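Beta-d-glucoside glucohydrolase (Hypocrea jecorina, PDB 3ZZ1) probably hydrolyses terminal, non-reducing beta-D-glucosyl residues with release of beta-D-glucose, as a secreted family 3 glycoside hydrolase of cellulose degradation. Local coordinates at residues I349-S354 with V410-T415; D375-M380 with P390-P395; D429-F434 with G471-V476; I487-L492 with I532-N537. One frame throughout, in Å; residues are numbered along the deposited sequence.

Contact 1 of 4, residues I349-S354 with V410-T415; sequences IAVVGS and VTLSNT
Ile349 to Val352 pair with Val410 to Ser413 as neighbouring parallel strands at one edge of the mixed sheet in the family 3 C-terminal domain; the segment axes approach to 4.7 Å and run 18° apart. Helix 395-404 lies on the connection between them, as in a beta-alpha-beta crossover.

Four backbone hydrogen bonds define the pairing. Thr411 N donates to Ile349 O and Val351 N to Thr411 O, each at 2.8 Å; Ser413 N to Val351 O and Gly353 N to Ser413 O continue the alternation. All four are nearly straight, each N-H...O angle being 164° or more. The same carbonyl oxygens also receive CA-H...O contacts, such as Val410 CA to Ile349 O at 3.3 Å.

The apolar contacts fall mainly on the face bearing Ile349, Val351, Val410 and Leu412. There CG1 of Val351, anti to its backbone N (chi1 175°), meets Leu412 CD1 at 4.0 Å, while its other branch, CG2, meets Val410 CG1 at 3.9 Å. Tyr396, Ile399 and Ala403 of helix 395-404 pack over this face. On the reverse face Val352 CG2 lies 4.2 Å from Ser413 CB, packed against Ala424 of helix 418-425.

Past the strands Ser354 OG is hydrogen-bonded to Asp416 OD2. At the opposite end a water sits 2.8 Å from Thr411 OG1 and donates a weak, 3.5 Å bond to Ile349 O.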
loop_
_atom_site.group_PDB
_atom_site.type_symbol
_atom_site.label_atom_id
_atom_site.label_comp_id
_atom_site.label_asym_id
_atom_site.label_seq_id
_atom_site.Cartn_x
_atom_site.Cartn_y
_atom_site.Cartn_z
ATOM N N ILE A 349 -10.113 -17.126 -30.276
ATOM C CA ILE A 349 -10.205 -16.148 -29.194
ATOM C C ILE A 349 -10.236 -14.746 -29.796
ATOM O O ILE A 349 -9.423 -14.426 -30.664
ATOM C CB ILE A 349 -8.999 -16.261 -28.213
ATOM C CG1 ILE A 349 -9.111 -17.531 -27.362
ATOM C CG2 ILE A 349 -8.907 -15.025 -27.307
ATOM C CD1 ILE A 349 -7.886 -17.833 -26.499
ATOM N N ALA A 350 -11.175 -13.921 -29.341
ATOM C CA ALA A 350 -11.135 -12.490 -29.629
ATOM C C ALA A 350 -10.527 -11.728 -28.447
ATOM O O ALA A 350 -10.866 -11.977 -27.288
ATOM C CB ALA A 350 -12.520 -11.962 -29.949
ATOM N N VAL A 351 -9.617 -10.810 -28.754
ATOM C CA VAL A 351 -9.010 -9.948 -27.751
ATOM C C VAL A 351 -9.397 -8.522 -28.115
ATOM O O VAL A 351 -9.123 -8.061 -29.222
ATOM C CB VAL A 351 -7.468 -10.132 -27.685
ATOM C CG1 VAL A 351 -6.840 -9.138 -26.722
ATOM C CG2 VAL A 351 -7.118 -11.561 -27.259
ATOM N N VAL A 352 -10.057 -7.839 -27.186
ATOM C CA VAL A 352 -10.703 -6.561 -27.481
ATOM C C VAL A 352 -10.375 -5.516 -26.419
ATOM O O VAL A 352 -10.494 -5.777 -25.218
ATOM C CB VAL A 352 -12.244 -6.732 -27.602
ATOM C CG1 VAL A 352 -12.940 -5.381 -27.779
ATOM C CG2 VAL A 352 -12.604 -7.669 -28.754
ATOM N N GLY A 353 -9.966 -4.333 -26.872
ATOM C CA GLY A 353 -9.693 -3.210 -25.975
ATOM C C GLY A 353 -8.299 -2.638 -26.151
ATOM O O GLY A 353 -7.337 -3.377 -26.354
ATOM N N SER A 354 -8.186 -1.316 -26.075
ATOM C CA SER A 354 -6.886 -0.659 -26.181
ATOM C C SER A 354 -5.947 -1.092 -25.056
ATOM O O SER A 354 -4.732 -1.099 -25.238
ATOM C CB SER A 354 -7.047 0.854 -26.165
ATOM O OG SER A 354 -7.578 1.282 -24.926
ATOM N N VAL A 410 -6.332 -16.177 -33.001
ATOM C CA VAL A 410 -6.581 -14.970 -32.208
ATOM C C VAL A 410 -6.952 -13.800 -33.107
ATOM O O VAL A 410 -6.230 -13.487 -34.053
ATOM C CB VAL A 410 -5.364 -14.579 -31.326
ATOM C CG1 VAL A 410 -5.702 -13.400 -30.415
ATOM C CG2 VAL A 410 -4.902 -15.761 -30.493
ATOM N N THR A 411 -8.088 -13.166 -32.811
ATOM C CA THR A 411 -8.486 -11.952 -33.515
ATOM C C THR A 411 -8.426 -10.746 -32.577
ATOM O O THR A 411 -9.036 -10.742 -31.503
ATOM C CB THR A 411 -9.884 -12.084 -34.156
ATOM O OG1 THR A 411 -9.919 -13.247 -34.996
ATOM C CG2 THR A 411 -10.204 -10.861 -35.001
ATOM N N LEU A 412 -7.689 -9.724 -33.002
ATOM C CA LEU A 412 -7.457 -8.539 -32.185
ATOM C C LEU A 412 -8.213 -7.307 -32.685
ATOM O O LEU A 412 -8.132 -6.944 -33.865
ATOM C CB LEU A 412 -5.955 -8.235 -32.109
ATOM C CG LEU A 412 -5.537 -6.934 -31.411
ATOM C CD1 LEU A 412 -5.839 -6.988 -29.916
ATOM C CD2 LEU A 412 -4.063 -6.619 -31.663
ATOM N N SER A 413 -8.949 -6.681 -31.772
ATOM C CA SER A 413 -9.475 -5.341 -31.971
ATOM C C SER A 413 -8.809 -4.453 -30.926
ATOM O O SER A 413 -9.246 -4.398 -29.769
ATOM C CB SER A 413 -10.993 -5.323 -31.809
ATOM O OG SER A 413 -11.506 -4.031 -32.065
ATOM N N ASN A 414 -7.751 -3.762 -31.337
ATOM C CA ASN A 414 -6.857 -3.103 -30.388
ATOM C C ASN A 414 -7.198 -1.663 -30.000
ATOM O O ASN A 414 -6.355 -0.951 -29.465
ATOM C CB ASN A 414 -5.391 -3.215 -30.852
ATOM C CG ASN A 414 -5.094 -2.430 -32.132
ATOM O OD1 ASN A 414 -4.033 -2.605 -32.730
ATOM N ND2 ASN A 414 -6.015 -1.569 -32.553
ATOM N N THR A 415 -8.431 -1.243 -30.279
ATOM C CA THR A 415 -8.933 0.052 -29.813
ATOM C C THR A 415 -10.136 -0.186 -28.904
ATOM O O THR A 415 -10.466 -1.333 -28.587
ATOM C CB THR A 415 -9.352 0.998 -30.975
ATOM O OG1 THR A 415 -10.545 0.505 -31.599
ATOM C CG2 THR A 415 -8.241 1.148 -32.012
HETATM O O HOH W 1 -10.244 -15.705 -33.762
#

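Contact 2 of 4, residues D375-M380 with P390-P395; sequences DGALGM and PYFVAP
Phe392 reaches Ala377 because its chi1 of -163°, with CG roughly anti to the backbone N, sends the ring across to the other segment; chi2 (-74°) sets its twist, so that CE1 meets the Ala377 methyl while CZ and CE2 edge against the backbone of Leu378 and Gly379. The methyl of Ala377 points at the 390-395 segment and comes within 3.5 Å of Phe392 CE1, approaching the ring obliquely. At the ring edge, near its plane, lie Leu378 C, 4.2 Å from Phe392 CZ, and Gly379 CA, 4.2 Å from Phe392 CE2. With only hydrogen at Gly379, the ring edge can lie against the backbone there. The same Ala377 methyl also touches Pro395 CD at 3.9 Å, so it sits against both the aromatic ring and the first residue of helix 395-404, for which Ala394 is the N-cap.

Both segments belong to the long connection between strand 348-352 and helix 395-404. Outside them, Tyr389 stacks edge-to-face with Phe392, Ser510 of helix 510-518 touches both Phe392 and Pro395, and Ile357 forms a backbone hydrogen bond with Ala377. The closest approaches between the segments are all carbon against carbon, consistent with a pair held by shape and the burial of apolar surface, while polar bonds to other parts of the chain fix each segment's backbone.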
loop_
_atom_site.group_PDB
_atom_site.type_symbol
_atom_site.label_atom_id
_atom_site.label_comp_id
_atom_site.label_asym_id
_atom_site.label_seq_id
_atom_site.Cartn_x
_atom_site.Cartn_y
_atom_site.Cartn_z
ATOM N N ASP A 375 -2.885 4.838 -21.392
ATOM C CA ASP A 375 -2.845 4.568 -22.825
ATOM C C ASP A 375 -2.265 3.186 -23.088
ATOM O O ASP A 375 -1.083 2.940 -22.847
ATOM C CB ASP A 375 -2.039 5.644 -23.553
ATOM C CG ASP A 375 -2.105 5.499 -25.061
ATOM O OD1 ASP A 375 -3.187 5.743 -25.645
ATOM O OD2 ASP A 375 -1.072 5.139 -25.657
ATOM N N GLY A 376 -3.106 2.288 -23.588
ATOM C CA GLY A 376 -2.727 0.896 -23.740
ATOM C C GLY A 376 -2.717 0.228 -22.378
ATOM O O GLY A 376 -3.297 0.753 -21.426
ATOM N N ALA A 377 -2.045 -0.916 -22.284
ATOM C CA ALA A 377 -2.003 -1.686 -21.044
ATOM C C ALA A 377 -1.553 -0.835 -19.855
ATOM O O ALA A 377 -0.596 -0.051 -19.960
ATOM C CB ALA A 377 -1.118 -2.908 -21.201
ATOM N N LEU A 378 -2.270 -1.006 -18.743
ATOM C CA LEU A 378 -2.044 -0.287 -17.491
ATOM C C LEU A 378 -1.334 -1.171 -16.456
ATOM O O LEU A 378 -1.733 -2.311 -16.228
ATOM C CB LEU A 378 -3.391 0.189 -16.928
ATOM C CG LEU A 378 -3.395 1.031 -15.647
ATOM C CD1 LEU A 378 -2.825 2.430 -15.887
ATOM C CD2 LEU A 378 -4.798 1.115 -15.086
ATOM N N GLY A 379 -0.298 -0.631 -15.822
ATOM C CA GLY A 379 0.461 -1.372 -14.821
ATOM C C GLY A 379 0.511 -0.728 -13.445
ATOM O O GLY A 379 0.905 -1.368 -12.467
ATOM N N MET A 380 0.120 0.542 -13.372
ATOM C CA MET A 380 0.143 1.315 -12.125
ATOM C C MET A 380 -0.481 2.688 -12.343
ATOM O O MET A 380 -0.706 3.098 -13.482
ATOM C CB MET A 380 1.578 1.492 -11.620
ATOM C CG MET A 380 2.456 2.363 -12.520
ATOM S SD MET A 380 4.195 2.308 -12.065
ATOM C CE MET A 380 4.540 0.554 -12.254
ATOM N N PRO A 390 11.341 -1.242 -17.503
ATOM C CA PRO A 390 12.483 -1.744 -18.268
ATOM C C PRO A 390 11.996 -2.554 -19.474
ATOM O O PRO A 390 12.704 -2.684 -20.472
ATOM C CB PRO A 390 13.208 -2.638 -17.262
ATOM C CG PRO A 390 12.145 -3.080 -16.307
ATOM C CD PRO A 390 11.187 -1.928 -16.206
ATOM N N TYR A 391 10.789 -3.090 -19.347
ATOM C CA TYR A 391 10.071 -3.785 -20.414
ATOM C C TYR A 391 8.620 -3.852 -19.951
ATOM O O TYR A 391 8.312 -3.475 -18.811
ATOM C CB TYR A 391 10.638 -5.197 -20.640
ATOM C CG TYR A 391 10.469 -6.119 -19.452
ATOM C CD1 TYR A 391 11.420 -6.153 -18.432
ATOM C CD2 TYR A 391 9.353 -6.953 -19.344
ATOM C CE1 TYR A 391 11.268 -6.993 -17.333
ATOM C CE2 TYR A 391 9.187 -7.790 -18.257
ATOM C CZ TYR A 391 10.149 -7.806 -17.253
ATOM O OH TYR A 391 9.988 -8.634 -16.166
ATOM N N PHE A 392 7.731 -4.326 -20.818
ATOM C CA PHE A 392 6.336 -4.511 -20.455
ATOM C C PHE A 392 5.724 -5.615 -21.303
ATOM O O PHE A 392 5.729 -5.535 -22.534
ATOM C CB PHE A 392 5.542 -3.209 -20.625
ATOM C CG PHE A 392 4.211 -3.205 -19.906
ATOM C CD1 PHE A 392 3.125 -3.938 -20.400
ATOM C CD2 PHE A 392 4.037 -2.460 -18.743
ATOM C CE1 PHE A 392 1.903 -3.940 -19.742
ATOM C CE2 PHE A 392 2.811 -2.448 -18.071
ATOM C CZ PHE A 392 1.739 -3.187 -18.573
ATOM N N VAL A 393 5.199 -6.639 -20.634
ATOM C CA VAL A 393 4.527 -7.752 -21.303
ATOM C C VAL A 393 3.025 -7.475 -21.399
ATOM O O VAL A 393 2.292 -7.637 -20.420
ATOM C CB VAL A 393 4.774 -9.103 -20.580
ATOM C CG1 VAL A 393 4.218 -10.263 -21.404
ATOM C CG2 VAL A 393 6.261 -9.315 -20.315
ATOM N N ALA A 394 2.577 -7.057 -22.584
ATOM C CA ALA A 394 1.166 -6.768 -22.832
ATOM C C ALA A 394 0.308 -8.039 -22.806
ATOM O O ALA A 394 0.764 -9.103 -23.234
ATOM C CB ALA A 394 0.999 -6.040 -24.159
ATOM N N PRO A 395 -0.932 -7.933 -22.282
ATOM C CA PRO A 395 -1.858 -9.060 -22.285
ATOM C C PRO A 395 -2.001 -9.711 -23.665
ATOM O O PRO A 395 -1.936 -10.941 -23.763
ATOM C CB PRO A 395 -3.175 -8.427 -21.847
ATOM C CG PRO A 395 -2.767 -7.294 -20.982
ATOM C CD PRO A 395 -1.500 -6.762 -21.584
#

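Contact 3 of 4, residues D429-F434 with G471-V476; sequences DVAIVF and GANSNV
Ala431 N donates to Asn475 O at 3.0 Å, the hydrogen bond that starts the parallel pairing of strand 430-437 with strand 476-482. The N-H...O angle is 163°, with the donor tilted 23° from the carbonyl plane. The same oxygen receives a CA-H...O contact from Val430 CA at 3.4 Å. One step on, Ala431 and Val476 form a parallel bridge; Val433 CG2 and Val476 CG1 meet obliquely at 3.8 Å, and Val469 of helix 462-472 touches all three side chains. That helix joins the two strands in a beta-alpha-beta unit.

Beside this pairing, the Asn473 amide approaches the Ala431 methyl, with ND2 4.0 Å from CB. With CG anti to the backbone N (chi1 -162°), Asn473 OD1 turns back to accept from Asn475 N at 2.7 Å, in the carbonyl plane, closing an Asx turn. Its ND2 is held by the carbonyls of Ala425 and Lys428. A water donates to Asp429 O and accepts from Asn475 ND2 at 2.7 Å, bridging the segments at their outer end, where Lys498 NZ is hydrogen-bonded to Ser474 O.

Both ends of the Asn473 amide are therefore engaged, which fixes its rotation. The chemistry implies that a buried side-chain amide, using donor and acceptor at once, probably helps to set the turn that presents Asn475 O to the strand.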
loop_
_atom_site.group_PDB
_atom_site.type_symbol
_atom_site.label_atom_id
_atom_site.label_comp_id
_atom_site.label_asym_id
_atom_site.label_seq_id
_atom_site.Cartn_x
_atom_site.Cartn_y
_atom_site.Cartn_z
ATOM N N ASP A 429 -15.228 -18.490 -30.128
ATOM C CA ASP A 429 -15.556 -19.339 -28.983
ATOM C C ASP A 429 -15.631 -18.541 -27.689
ATOM O O ASP A 429 -16.590 -18.682 -26.930
ATOM C CB ASP A 429 -14.556 -20.491 -28.853
ATOM C CG ASP A 429 -14.609 -21.438 -30.037
ATOM O OD1 ASP A 429 -15.682 -22.018 -30.287
ATOM O OD2 ASP A 429 -13.584 -21.603 -30.721
ATOM N N VAL A 430 -14.613 -17.714 -27.445
ATOM C CA VAL A 430 -14.618 -16.771 -26.325
ATOM C C VAL A 430 -14.107 -15.399 -26.762
ATOM O O VAL A 430 -13.367 -15.279 -27.742
ATOM C CB VAL A 430 -13.788 -17.262 -25.099
ATOM C CG1 VAL A 430 -14.355 -18.565 -24.529
ATOM C CG2 VAL A 430 -12.311 -17.420 -25.457
ATOM N N ALA A 431 -14.521 -14.375 -26.027
ATOM C CA ALA A 431 -14.066 -13.016 -26.257
ATOM C C ALA A 431 -13.569 -12.435 -24.944
ATOM O O ALA A 431 -14.294 -12.437 -23.947
ATOM C CB ALA A 431 -15.195 -12.169 -26.828
ATOM N N ILE A 432 -12.329 -11.950 -24.953
ATOM C CA ILE A 432 -11.710 -11.374 -23.762
ATOM C C ILE A 432 -11.619 -9.858 -23.929
ATOM O O ILE A 432 -10.885 -9.373 -24.793
ATOM C CB ILE A 432 -10.303 -11.980 -23.478
ATOM C CG1 ILE A 432 -10.330 -13.513 -23.593
ATOM C CG2 ILE A 432 -9.814 -11.554 -22.103
ATOM C CD1 ILE A 432 -8.948 -14.190 -23.567
ATOM N N VAL A 433 -12.367 -9.124 -23.102
ATOM C CA VAL A 433 -12.441 -7.660 -23.190
ATOM C C VAL A 433 -11.629 -7.000 -22.077
ATOM O O VAL A 433 -11.731 -7.383 -20.904
ATOM C CB VAL A 433 -13.905 -7.145 -23.150
ATOM C CG1 VAL A 433 -13.975 -5.659 -23.504
ATOM C CG2 VAL A 433 -14.774 -7.928 -24.103
ATOM N N PHE A 434 -10.832 -6.005 -22.455
ATOM C CA PHE A 434 -9.911 -5.340 -21.536
ATOM C C PHE A 434 -10.332 -3.915 -21.232
ATOM O O PHE A 434 -10.395 -3.063 -22.125
ATOM C CB PHE A 434 -8.484 -5.373 -22.086
ATOM C CG PHE A 434 -7.858 -6.733 -22.040
ATOM C CD1 PHE A 434 -8.119 -7.670 -23.033
ATOM C CD2 PHE A 434 -7.026 -7.091 -20.989
ATOM C CE1 PHE A 434 -7.550 -8.936 -22.985
ATOM C CE2 PHE A 434 -6.456 -8.352 -20.941
ATOM C CZ PHE A 434 -6.721 -9.276 -21.941
ATOM N N GLY A 471 -23.222 -8.151 -27.288
ATOM C CA GLY A 471 -24.160 -8.201 -28.409
ATOM C C GLY A 471 -23.721 -9.145 -29.521
ATOM O O GLY A 471 -24.548 -9.613 -30.308
ATOM N N ALA A 472 -22.422 -9.437 -29.575
ATOM C CA ALA A 472 -21.847 -10.248 -30.649
ATOM C C ALA A 472 -21.285 -11.602 -30.202
ATOM O O ALA A 472 -20.862 -12.402 -31.039
ATOM C CB ALA A 472 -20.790 -9.450 -31.398
ATOM N N ASN A 473 -21.285 -11.866 -28.896
ATOM C CA ASN A 473 -20.682 -13.093 -28.360
ATOM C C ASN A 473 -21.314 -13.551 -27.042
ATOM O O ASN A 473 -21.513 -12.747 -26.129
ATOM C CB ASN A 473 -19.162 -12.907 -28.197
ATOM C CG ASN A 473 -18.414 -14.225 -28.061
ATOM O OD1 ASN A 473 -18.578 -14.952 -27.079
ATOM N ND2 ASN A 473 -17.567 -14.525 -29.041
ATOM N N SER A 474 -21.611 -14.847 -26.953
ATOM C CA SER A 474 -22.232 -15.439 -25.764
ATOM C C SER A 474 -21.271 -15.672 -24.597
ATOM O O SER A 474 -21.708 -15.822 -23.457
ATOM C CB SER A 474 -22.904 -16.769 -26.119
ATOM O OG SER A 474 -24.220 -16.568 -26.592
ATOM N N ASN A 475 -19.973 -15.710 -24.887
ATOM C CA ASN A 475 -18.971 -16.125 -23.909
ATOM C C ASN A 475 -17.893 -15.075 -23.688
ATOM O O ASN A 475 -16.771 -15.196 -24.194
ATOM C CB ASN A 475 -18.343 -17.456 -24.330
ATOM C CG ASN A 475 -19.305 -18.614 -24.198
ATOM O OD1 ASN A 475 -19.731 -18.963 -23.095
ATOM N ND2 ASN A 475 -19.656 -19.222 -25.327
ATOM N N VAL A 476 -18.246 -14.051 -22.917
ATOM C CA VAL A 476 -17.376 -12.900 -22.711
ATOM C C VAL A 476 -16.627 -13.006 -21.386
ATOM O O VAL A 476 -17.216 -13.311 -20.343
ATOM C CB VAL A 476 -18.172 -11.574 -22.763
ATOM C CG1 VAL A 476 -17.236 -10.373 -22.640
ATOM C CG2 VAL A 476 -18.981 -11.490 -24.053
HETATM O O HOH W 2 -19.503 -18.256 -27.892
#

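Contact 4 of 4, residues I487-L492 with I532-N537; sequences ILEQIL and IAKSPN
Glu489 extends from the first turn of helix 489-492 toward Lys534, and its chain can be followed outward. CB points at the 532-537 segment, and CG, placed beside the backbone N by chi1 of -62°, comes 3.2 Å from Lys534 O. A bend at chi2 (-58°) then carries CD over the start of the lysine side chain, 4.0 Å from Lys534 CA. At the tip OE2 lies 3.9 Å from Lys534 CG; its polar partners are Arg570 NE, outside the two segments, in a salt bridge, and a water that donates to it at 2.9 Å. The lysine itself runs on extended, its NZ 5.9 Å from Glu489 OE1, too far for a salt bridge.

That water also donates to Ala533 O and accepts from Leu488 N, both at 2.8 Å, so one molecule ties three groups across the contact. Leu488 is the N-cap of this short helix, which leads into strand 497-502 of the C-terminal domain's mixed sheet; the facing segment is the loop between helix 510-518 and strand 548-549.

Beside the glutamate, Ile487 CD1 rests against the loop backbone, 3.6 Å from Ser535 C, while the Ile487 and Pro536 side chains cross at about a right angle. Deeper in, Leu488 CD1 meets Ile532 CG2, and both residues pack on Trp502.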
loop_
_atom_site.group_PDB
_atom_site.type_symbol
_atom_site.label_atom_id
_atom_site.label_comp_id
_atom_site.label_asym_id
_atom_site.label_seq_id
_atom_site.Cartn_x
_atom_site.Cartn_y
_atom_site.Cartn_z
ATOM N N ILE A 487 -17.697 0.187 -10.309
ATOM C CA ILE A 487 -19.037 -0.392 -10.252
ATOM C C ILE A 487 -19.220 -1.297 -11.480
ATOM O O ILE A 487 -19.116 -0.845 -12.625
ATOM C CB ILE A 487 -20.144 0.697 -10.178
ATOM C CG1 ILE A 487 -19.896 1.655 -8.998
ATOM C CG2 ILE A 487 -21.531 0.062 -10.108
ATOM C CD1 ILE A 487 -20.147 1.066 -7.614
ATOM N N LEU A 488 -19.461 -2.580 -11.227
ATOM C CA LEU A 488 -19.467 -3.577 -12.297
ATOM C C LEU A 488 -20.876 -4.029 -12.686
ATOM O O LEU A 488 -21.044 -4.956 -13.484
ATOM C CB LEU A 488 -18.606 -4.782 -11.900
ATOM C CG LEU A 488 -17.117 -4.534 -11.644
ATOM C CD1 LEU A 488 -16.526 -5.691 -10.861
ATOM C CD2 LEU A 488 -16.340 -4.288 -12.942
ATOM N N GLU A 489 -21.879 -3.349 -12.137
ATOM C CA GLU A 489 -23.287 -3.744 -12.280
ATOM C C GLU A 489 -23.824 -3.741 -13.709
ATOM O O GLU A 489 -24.660 -4.579 -14.049
ATOM C CB GLU A 489 -24.176 -2.892 -11.378
ATOM C CG GLU A 489 -23.861 -3.055 -9.911
ATOM C CD GLU A 489 -23.978 -4.491 -9.448
ATOM O OE1 GLU A 489 -25.061 -5.092 -9.633
ATOM O OE2 GLU A 489 -22.988 -5.017 -8.893
ATOM N N GLN A 490 -23.353 -2.804 -14.531
ATOM C CA GLN A 490 -23.698 -2.774 -15.956
ATOM C C GLN A 490 -23.129 -3.977 -16.697
ATOM O O GLN A 490 -23.785 -4.562 -17.565
ATOM C CB GLN A 490 -23.170 -1.502 -16.616
ATOM C CG GLN A 490 -24.106 -0.325 -16.535
ATOM C CD GLN A 490 -24.272 0.355 -17.870
ATOM O OE1 GLN A 490 -23.518 0.101 -18.804
ATOM N NE2 GLN A 490 -25.269 1.213 -17.973
ATOM N N ILE A 491 -21.896 -4.329 -16.354
ATOM C CA ILE A 491 -21.213 -5.458 -16.964
ATOM C C ILE A 491 -21.828 -6.778 -16.491
ATOM O O ILE A 491 -22.018 -7.705 -17.288
ATOM C CB ILE A 491 -19.692 -5.379 -16.691
ATOM C CG1 ILE A 491 -19.074 -4.267 -17.547
ATOM C CG2 ILE A 491 -19.003 -6.714 -16.945
ATOM C CD1 ILE A 491 -17.705 -3.821 -17.098
ATOM N N LEU A 492 -22.171 -6.842 -15.207
ATOM C CA LEU A 492 -22.703 -8.067 -14.606
ATOM C C LEU A 492 -24.134 -8.385 -15.028
ATOM O O LEU A 492 -24.557 -9.540 -14.968
ATOM C CB LEU A 492 -22.604 -8.016 -13.080
ATOM C CG LEU A 492 -21.180 -8.053 -12.529
ATOM C CD1 LEU A 492 -21.173 -7.606 -11.083
ATOM C CD2 LEU A 492 -20.565 -9.435 -12.688
ATOM N N ILE A 532 -16.155 -3.698 -3.375
ATOM C CA ILE A 532 -16.784 -3.303 -4.634
ATOM C C ILE A 532 -18.294 -3.322 -4.420
ATOM O O ILE A 532 -18.911 -4.394 -4.286
ATOM C CB ILE A 532 -16.359 -4.206 -5.828
ATOM C CG1 ILE A 532 -14.840 -4.111 -6.051
ATOM C CG2 ILE A 532 -17.145 -3.827 -7.104
ATOM C CD1 ILE A 532 -14.272 -5.113 -7.043
ATOM N N ALA A 533 -18.875 -2.127 -4.357
ATOM C CA ALA A 533 -20.295 -1.968 -4.062
ATOM C C ALA A 533 -21.161 -2.193 -5.295
ATOM O O ALA A 533 -20.649 -2.296 -6.414
ATOM C CB ALA A 533 -20.559 -0.587 -3.490
ATOM N N LYS A 534 -22.474 -2.261 -5.074
ATOM C CA LYS A 534 -23.455 -2.304 -6.160
ATOM C C LYS A 534 -23.802 -0.901 -6.658
ATOM O O LYS A 534 -24.344 -0.744 -7.755
ATOM C CB LYS A 534 -24.729 -3.032 -5.713
ATOM C CG LYS A 534 -24.532 -4.503 -5.398
ATOM C CD LYS A 534 -25.857 -5.208 -5.153
ATOM C CE LYS A 534 -25.624 -6.647 -4.745
ATOM N NZ LYS A 534 -26.891 -7.387 -4.497
ATOM N N SER A 535 -23.484 0.111 -5.851
ATOM C CA SER A 535 -23.822 1.501 -6.155
ATOM C C SER A 535 -22.756 2.452 -5.603
ATOM O O SER A 535 -22.186 2.184 -4.544
ATOM C CB SER A 535 -25.188 1.847 -5.552
ATOM O OG SER A 535 -25.539 3.197 -5.805
ATOM N N PRO A 536 -22.481 3.565 -6.313
ATOM C CA PRO A 536 -21.559 4.570 -5.770
ATOM C C PRO A 536 -22.068 5.158 -4.452
ATOM O O PRO A 536 -21.273 5.597 -3.618
ATOM C CB PRO A 536 -21.543 5.660 -6.849
ATOM C CG PRO A 536 -21.994 4.990 -8.091
ATOM C CD PRO A 536 -22.967 3.934 -7.656
ATOM N N ASN A 537 -23.389 5.150 -4.277
ATOM C CA ASN A 537 -24.025 5.735 -3.103
ATOM C C ASN A 537 -23.939 4.851 -1.859
ATOM O O ASN A 537 -24.327 5.276 -0.764
ATOM C CB ASN A 537 -25.482 6.099 -3.411
ATOM C CG ASN A 537 -25.603 7.126 -4.522
ATOM O OD1 ASN A 537 -26.205 6.861 -5.559
ATOM N ND2 ASN A 537 -25.015 8.304 -4.313
HETATM O O HOH W 3 -20.462 -3.664 -8.822
#

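In the fold
All four contacts lie in the family 3 C-terminal domain. Contacts 1 and 3 are neighbours in one sheet, their centres 10 Å apart: Ile432 N lies 2.8 Å from Ala350 O and Phe434 N 2.8 Å from Val352 O, both probable hydrogen bonds joining strands 348-352 and 430-437. Contact 2 falls within the chain between the two segments of contact 1, and it meets contact 3 where Pro395 CB packs 3.4 Å from Phe434 CE2. Phe434 CE1 also lies 3.8 Å from Val351 CG1, so this ring connects contacts 1, 2 and 3. Contact 4 stands apart, its nearest atoms about 7 Å from contact 3 and about 11 Å from contact 1.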